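Local coordinates for protein nucleoside phosphorylase, putative (Trypanosoma brucei, PDB 3BJE) that works as a homodimeric uridine phosphorylase, using phosphate to split uridine into uracil and ribose 1-phosphate, at residues Tyr176-Ala179 with Gly180-Glu183; Gln188-Ile191 with Arg192-Arg196; Asp329-Asp332 with Ala333-Arg337. All coordinates share one frame; numbering follows the deposited sequence.

Interaction 1: Tyr176-Ala179 with Gly180-Glu183; sequences YYSA and GTRE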
loop_
_atom_site.group_PDB
_atom_site.type_symbol
_atom_site.label_atom_id
_atom_site.label_comp_id
_atom_site.label_asym_id
_atom_site.label_seq_id
_atom_site.Cartn_x
_atom_site.Cartn_y
_atom_site.Cartn_z
ATOM N N TYR A 176 11.542 3.490 8.324
ATOM C CA TYR A 176 10.991 3.542 9.667
ATOM C C TYR A 176 11.573 2.419 10.532
ATOM O O TYR A 176 11.315 2.382 11.725
ATOM C CB TYR A 176 9.454 3.521 9.595
ATOM C CG TYR A 176 9.017 4.852 9.081
ATOM C CD1 TYR A 176 8.900 5.930 9.933
ATOM C CD2 TYR A 176 8.836 5.079 7.741
ATOM C CE1 TYR A 176 8.591 7.209 9.461
ATOM C CE2 TYR A 176 8.525 6.349 7.260
ATOM C CZ TYR A 176 8.386 7.406 8.131
ATOM O OH TYR A 176 8.116 8.669 7.658
ATOM N N TYR A 177 12.408 1.571 9.924
ATOM C CA TYR A 177 13.102 0.479 10.591
ATOM C C TYR A 177 14.619 0.627 10.422
ATOM O O TYR A 177 15.351 -0.351 10.211
ATOM C CB TYR A 177 12.637 -0.851 10.031
ATOM C CG TYR A 177 11.180 -1.159 10.308
ATOM C CD1 TYR A 177 10.822 -2.080 11.276
ATOM C CD2 TYR A 177 10.162 -0.519 9.608
ATOM C CE1 TYR A 177 9.505 -2.355 11.548
ATOM C CE2 TYR A 177 8.823 -0.775 9.878
ATOM C CZ TYR A 177 8.493 -1.716 10.850
ATOM O OH TYR A 177 7.183 -2.042 11.131
ATOM N N SER A 178 15.081 1.874 10.562
ATOM C CA SER A 178 16.500 2.252 10.486
ATOM C C SER A 178 17.232 1.889 9.187
ATOM O O SER A 178 18.458 1.788 9.183
ATOM C CB SER A 178 17.258 1.669 11.672
ATOM O OG SER A 178 16.707 2.112 12.894
ATOM N N ALA A 179 16.516 1.737 8.074
ATOM C CA ALA A 179 17.190 1.356 6.818
ATOM C C ALA A 179 18.187 2.415 6.365
ATOM O O ALA A 179 19.162 2.094 5.690
ATOM C CB ALA A 179 16.190 1.043 5.724
ATOM N N GLY A 180 17.961 3.667 6.766
ATOM C CA GLY A 180 18.818 4.769 6.350
ATOM C C GLY A 180 20.168 4.766 7.032
ATOM O O GLY A 180 21.095 5.423 6.549
ATOM N N THR A 181 20.297 4.038 8.143
ATOM C CA THR A 181 21.516 4.062 8.959
ATOM C C THR A 181 22.160 2.697 9.205
ATOM O O THR A 181 23.348 2.635 9.537
ATOM C CB THR A 181 21.286 4.716 10.342
ATOM O OG1 THR A 181 20.216 4.050 11.027
ATOM C CG2 THR A 181 20.961 6.198 10.193
ATOM N N ARG A 182 21.413 1.607 9.058
ATOM C CA ARG A 182 21.961 0.284 9.328
ATOM C C ARG A 182 22.970 -0.124 8.262
ATOM O O ARG A 182 22.745 0.090 7.075
ATOM C CB ARG A 182 20.851 -0.753 9.477
ATOM C CG ARG A 182 20.227 -0.689 10.855
ATOM C CD ARG A 182 18.953 -1.467 10.951
ATOM N NE ARG A 182 19.078 -2.864 10.556
ATOM C CZ ARG A 182 19.555 -3.838 11.324
ATOM N NH1 ARG A 182 20.009 -3.583 12.550
ATOM N NH2 ARG A 182 19.585 -5.089 10.856
ATOM N N GLU A 183 24.075 -0.722 8.694
ATOM C CA GLU A 183 25.125 -1.113 7.773
ATOM C C GLU A 183 24.627 -2.170 6.807
ATOM O O GLU A 183 23.769 -2.988 7.142
ATOM C CB GLU A 183 26.352 -1.609 8.540
ATOM C CG GLU A 183 27.112 -0.472 9.224
ATOM C CD GLU A 183 28.310 -0.954 10.009
ATOM O OE1 GLU A 183 29.173 -1.647 9.421
ATOM O OE2 GLU A 183 28.389 -0.632 11.218
HETATM O O HOH W 1 20.227 -0.357 5.772
#
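The carbonyl oxygen of S178 is gripped by two backbone N-H groups from the residues that follow it. R182 N reaches it at 3.0 Å from S178 O, almost in line with the C=O bond, the C=O...N angle being 177°. T181 N lies 3.1 Å from S178 O but comes from above the carbonyl plane, so the two N-H groups come to the same oxygen from different directions. The hydroxyl of T181 also leans in, with OG1 3.4 Å from S178 O, at most a weak bond, since its proton has another acceptor within reach. The bend that makes this possible is a type I beta turn over S178-T181, overlapped by an alpha turn, closed by the R182 N bond. It lies in the loop between strand 161-169 and helix 186-198, and A179 and G180 hold ordinary helical backbone angles at its corners. A water bridges A179 O and R182 O, donating to both, 2.7 Å from the first and 2.9 Å from the second. R182 lays its aliphatic part beside the serine: its CD is 3.6 Å from S178 CB, and the chain then bends at chi3 (55°) as it carries the guanidinium onward. Its length suits the place, for a long side chain can lie along S178 and still touch Y300 and M304 of helix 295-305. The loop faces the dimer partner. S178 OG bonds to H264 O of the second subunit, a short hydroxyl being well placed for a main-chain acceptor so close by, while Y177 turns its OH to E101 in helix 97-112, the helix that also carries the calcium ligands D98 and N99.

Interaction 2: Gln188-Ile191 with Arg192-Arg196; sequences QQEI and RRIVR
The guanidinium of R193 receives the carboxylate of E190 at its edge, with E190 CD lying in the guanidinium plane, while the neighbouring R192 guanidinium has R196 CD over one face, offset toward the rim. E190 and R193 form an i to i+3 salt bridge on helix 186-198. The arginine grips side-on with two nitrogens, one to each carboxylate oxygen: R193 NE is 3.1 Å from E190 OE1, and R193 NH2 is 2.9 Å from E190 OE2. The two planes are turned 41° apart, so the fork is not flat. NE meets OE1 from above the carboxylate plane, whereas NH2 comes to OE2 on the syn side, somewhat out of that plane. E190 starts with CG anti to the backbone N and then bends at chi2 (63°), which swings the carboxylate forward along the helix; R193 runs out beside it and bends at chi3. A second acid, E197, pairs with R193 NH1, so R193 bridges two acids, E190 three residues before it and E197 four after. R192 is held by D205 and I206 O instead. Long charged chains suit the outer faces, and branched apolar ones the side that packs on strands 161-169 and 279-281. There I191 rests on H166, I168 and F279, and V195 on I168. Regular helical bonds run beneath, among them V195 N to I191 O at 2.9 Å. One turn apart, the I191 and V195 side chains lie side by side, pointing the same way, with I191 CG2 4.2 Å from V195 CG2.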
loop_
_atom_site.group_PDB
_atom_site.type_symbol
_atom_site.label_atom_id
_atom_site.label_comp_id
_atom_site.label_asym_id
_atom_site.label_seq_id
_atom_site.Cartn_x
_atom_site.Cartn_y
_atom_site.Cartn_z
ATOM N N GLN A 188 25.580 -4.330 -1.542
ATOM C CA GLN A 188 24.470 -3.378 -1.403
ATOM C C GLN A 188 24.944 -1.912 -1.422
ATOM O O GLN A 188 24.248 -1.029 -1.951
ATOM C CB GLN A 188 23.674 -3.666 -0.129
ATOM C CG GLN A 188 22.766 -4.883 -0.252
ATOM C CD GLN A 188 21.886 -5.117 0.952
ATOM O OE1 GLN A 188 21.265 -4.194 1.479
ATOM N NE2 GLN A 188 21.823 -6.371 1.403
ATOM N N GLN A 189 26.108 -1.640 -0.838
ATOM C CA GLN A 189 26.658 -0.282 -0.881
ATOM C C GLN A 189 26.945 0.150 -2.321
ATOM O O GLN A 189 26.714 1.315 -2.688
ATOM C CB GLN A 189 27.942 -0.188 -0.061
ATOM C CG GLN A 189 27.713 -0.195 1.433
ATOM C CD GLN A 189 28.997 -0.306 2.209
ATOM O OE1 GLN A 189 29.967 0.395 1.926
ATOM N NE2 GLN A 189 29.022 -1.204 3.189
ATOM N N GLU A 190 27.445 -0.781 -3.134
ATOM C CA GLU A 190 27.742 -0.505 -4.535
ATOM C C GLU A 190 26.457 -0.256 -5.336
ATOM O O GLU A 190 26.382 0.679 -6.135
ATOM C CB GLU A 190 28.543 -1.667 -5.135
ATOM C CG GLU A 190 28.944 -1.482 -6.594
ATOM C CD GLU A 190 29.887 -0.299 -6.851
ATOM O OE1 GLU A 190 30.345 0.388 -5.895
ATOM O OE2 GLU A 190 30.162 -0.062 -8.045
ATOM N N ILE A 191 25.432 -1.076 -5.100
ATOM C CA ILE A 191 24.132 -0.855 -5.742
ATOM C C ILE A 191 23.615 0.545 -5.399
ATOM O O ILE A 191 23.229 1.299 -6.283
ATOM C CB ILE A 191 23.087 -1.942 -5.336
ATOM C CG1 ILE A 191 23.458 -3.288 -5.965
ATOM C CG2 ILE A 191 21.670 -1.518 -5.746
ATOM C CD1 ILE A 191 22.662 -4.483 -5.432
ATOM N N ARG A 192 23.614 0.894 -4.119
ATOM C CA ARG A 192 23.101 2.198 -3.722
ATOM C C ARG A 192 23.894 3.323 -4.385
ATOM O O ARG A 192 23.299 4.297 -4.861
ATOM C CB ARG A 192 23.113 2.384 -2.214
ATOM C CG ARG A 192 22.266 3.559 -1.815
ATOM C CD ARG A 192 22.144 3.688 -0.324
ATOM N NE ARG A 192 21.160 4.721 -0.002
ATOM C CZ ARG A 192 21.413 6.024 0.033
ATOM N NH1 ARG A 192 22.626 6.499 -0.224
ATOM N NH2 ARG A 192 20.438 6.864 0.338
ATOM N N ARG A 193 25.220 3.193 -4.416
ATOM C CA ARG A 193 26.082 4.215 -5.016
ATOM C C ARG A 193 25.731 4.401 -6.491
ATOM O O ARG A 193 25.575 5.529 -6.958
ATOM C CB ARG A 193 27.578 3.853 -4.870
ATOM C CG ARG A 193 28.526 4.879 -5.482
ATOM C CD ARG A 193 29.964 4.403 -5.452
ATOM N NE ARG A 193 30.274 3.411 -6.485
ATOM C CZ ARG A 193 30.676 3.702 -7.726
ATOM N NH1 ARG A 193 30.771 4.961 -8.140
ATOM N NH2 ARG A 193 30.956 2.717 -8.575
ATOM N N ILE A 194 25.630 3.304 -7.230
ATOM C CA ILE A 194 25.356 3.376 -8.654
ATOM C C ILE A 194 23.975 3.967 -8.904
ATOM O O ILE A 194 23.813 4.863 -9.723
ATOM C CB ILE A 194 25.509 1.985 -9.327
ATOM C CG1 ILE A 194 26.976 1.556 -9.333
ATOM C CG2 ILE A 194 24.969 1.981 -10.757
ATOM C CD1 ILE A 194 27.873 2.358 -10.283
ATOM N N VAL A 195 22.975 3.498 -8.174
ATOM C CA VAL A 195 21.618 4.020 -8.355
ATOM C C VAL A 195 21.543 5.519 -8.017
ATOM O O VAL A 195 20.907 6.294 -8.738
ATOM C CB VAL A 195 20.581 3.231 -7.499
ATOM C CG1 VAL A 195 19.206 3.900 -7.574
ATOM C CG2 VAL A 195 20.482 1.789 -7.986
ATOM N N ARG A 196 22.170 5.937 -6.923
ATOM C CA ARG A 196 22.174 7.351 -6.542
ATOM C C ARG A 196 22.935 8.246 -7.530
ATOM O O ARG A 196 22.567 9.413 -7.706
ATOM C CB ARG A 196 22.762 7.509 -5.139
ATOM C CG ARG A 196 21.880 6.922 -4.046
ATOM C CD ARG A 196 20.852 7.916 -3.578
ATOM N NE ARG A 196 21.521 9.051 -2.942
ATOM C CZ ARG A 196 20.889 10.121 -2.467
ATOM N NH1 ARG A 196 19.568 10.197 -2.522
ATOM N NH2 ARG A 196 21.588 11.109 -1.910
#

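Interaction 3: Asp329-Asp332 with Ala333-Arg337; sequences DQLD and AAMKR
K336 lies back over the carbonyl of D332, one helical turn before it. Its CB is 3.6 Å from D332 O, and CG comes closer still, 3.2 Å from the same D332 O. CD and CE stay near that oxygen as the chain runs on, and a final turn at chi4 (-47°) brings NZ to a water. The ammonium donates to this water, NZ to water oxygen 3.2 Å, and the water in turn donates to D332 O at 2.8 Å. D332 O, which also accepts the backbone N of K336, is thus served twice. The D332 carboxylate is not in contact with NZ, though the opposite charges may still attract weakly. A long flexible lysine suits this exposed face, where the helix backbone can still be reached through solvent. R337 uses a second water to reach a more distant carbonyl, Q330 O, seven residues earlier: its NH2 donates to a water, lying in the guanidinium plane, that in turn donates a hydrogen bond to Q330 O. One face of that guanidinium covers A334 CA, while its NE bonds to Q237. The inward side is apolar. L331 CD1 is 4.3 Å from M335 CE, the methionine chain curling at chi2 and chi3 to bring its methyl there. L331 and M335 pack on strands: L331 against V316 of 308-318, M335 against V314 there and T148 of 142-151. In this phosphorylase fold the first turns of helix 329-348 thus lie behind strands that carry pocket residues V316 and T148, the M335 side chain about 6 Å from a bound ribose 1-phosphate.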
loop_
_atom_site.group_PDB
_atom_site.type_symbol
_atom_site.label_atom_id
_atom_site.label_comp_id
_atom_site.label_asym_id
_atom_site.label_seq_id
_atom_site.Cartn_x
_atom_site.Cartn_y
_atom_site.Cartn_z
ATOM N N ASP A 329 -4.768 -15.537 -20.810
ATOM C CA ASP A 329 -4.465 -16.972 -20.844
ATOM C C ASP A 329 -2.973 -17.274 -20.728
ATOM O O ASP A 329 -2.577 -18.197 -20.012
ATOM C CB ASP A 329 -5.003 -17.607 -22.137
ATOM C CG ASP A 329 -6.518 -17.699 -22.161
ATOM O OD1 ASP A 329 -7.168 -17.258 -21.189
ATOM O OD2 ASP A 329 -7.062 -18.218 -23.158
ATOM N N GLN A 330 -2.160 -16.511 -21.456
ATOM C CA GLN A 330 -0.698 -16.668 -21.426
ATOM C C GLN A 330 -0.140 -16.506 -20.010
ATOM O O GLN A 330 0.739 -17.258 -19.586
ATOM C CB GLN A 330 -0.044 -15.653 -22.371
ATOM C CG GLN A 330 -0.272 -14.175 -21.975
ATOM C CD GLN A 330 0.071 -13.206 -23.082
ATOM O OE1 GLN A 330 0.971 -13.457 -23.888
ATOM N NE2 GLN A 330 -0.648 -12.091 -23.133
ATOM N N LEU A 331 -0.666 -15.532 -19.280
ATOM C CA LEU A 331 -0.272 -15.305 -17.894
ATOM C C LEU A 331 -0.737 -16.464 -17.002
ATOM O O LEU A 331 0.014 -16.948 -16.151
ATOM C CB LEU A 331 -0.854 -13.977 -17.396
ATOM C CG LEU A 331 -0.726 -13.671 -15.905
ATOM C CD1 LEU A 331 0.710 -13.812 -15.419
ATOM C CD2 LEU A 331 -1.245 -12.274 -15.625
ATOM N N ASP A 332 -1.978 -16.898 -17.202
ATOM C CA ASP A 332 -2.555 -17.982 -16.409
ATOM C C ASP A 332 -1.690 -19.238 -16.520
ATOM O O ASP A 332 -1.436 -19.908 -15.524
ATOM C CB ASP A 332 -3.978 -18.308 -16.889
ATOM C CG ASP A 332 -4.985 -17.207 -16.571
ATOM O OD1 ASP A 332 -4.658 -16.259 -15.821
ATOM O OD2 ASP A 332 -6.123 -17.305 -17.075
ATOM N N ALA A 333 -1.242 -19.540 -17.734
ATOM C CA ALA A 333 -0.409 -20.719 -17.990
ATOM C C ALA A 333 0.972 -20.591 -17.349
ATOM O O ALA A 333 1.494 -21.549 -16.766
ATOM C CB ALA A 333 -0.277 -20.954 -19.493
ATOM N N ALA A 334 1.566 -19.409 -17.470
ATOM C CA ALA A 334 2.857 -19.146 -16.852
ATOM C C ALA A 334 2.743 -19.230 -15.336
ATOM O O ALA A 334 3.595 -19.824 -14.679
ATOM C CB ALA A 334 3.400 -17.776 -17.284
ATOM N N MET A 335 1.669 -18.662 -14.791
ATOM C CA MET A 335 1.479 -18.652 -13.346
ATOM C C MET A 335 1.300 -20.073 -12.814
ATOM O O MET A 335 1.801 -20.386 -11.743
ATOM C CB MET A 335 0.296 -17.760 -12.953
ATOM C CG MET A 335 0.208 -17.453 -11.463
ATOM S SD MET A 335 1.692 -16.684 -10.761
ATOM C CE MET A 335 1.615 -15.019 -11.445
ATOM N N LYS A 336 0.634 -20.949 -13.573
ATOM C CA LYS A 336 0.484 -22.342 -13.147
ATOM C C LYS A 336 1.848 -23.035 -13.017
ATOM O O LYS A 336 2.098 -23.728 -12.038
ATOM C CB LYS A 336 -0.454 -23.112 -14.088
ATOM C CG LYS A 336 -1.902 -22.665 -13.947
ATOM C CD LYS A 336 -2.874 -23.492 -14.765
ATOM C CE LYS A 336 -4.172 -22.706 -15.038
ATOM N NZ LYS A 336 -4.735 -22.033 -13.823
ATOM N N ARG A 337 2.744 -22.803 -13.974
ATOM C CA ARG A 337 4.093 -23.383 -13.902
ATOM C C ARG A 337 4.846 -22.829 -12.703
ATOM O O ARG A 337 5.533 -23.550 -11.998
ATOM C CB ARG A 337 4.899 -23.077 -15.165
ATOM C CG ARG A 337 4.347 -23.711 -16.425
ATOM C CD ARG A 337 5.323 -23.531 -17.578
ATOM N NE ARG A 337 5.352 -22.150 -18.055
ATOM C CZ ARG A 337 4.559 -21.661 -19.007
ATOM N NH1 ARG A 337 3.658 -22.417 -19.630
ATOM N NH2 ARG A 337 4.680 -20.388 -19.355
HETATM O O HOH W 2 2.549 -18.696 -21.078
HETATM O O HOH W 3 -2.778 -19.654 -13.109
#

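In the fold
Interactions 1 and 2 follow one another in the chain and lie on the same side of the molecule, their centres 15 Å apart, while the centre of interaction 3 is 38 Å from that of interaction 1 and across the chain's centre from it. Interaction 1 is a surface loop turned toward the second subunit and relies on backbone bonds and a water. Interactions 2 and 3 are both partly buried helical turns, but on different helices: 188-196 carries a direct salt bridge, whereas K336 and R337 reach main-chain carbonyls through water. Both press apolar side chains onto strands, yet of the two only the latter comes near the bound ligands.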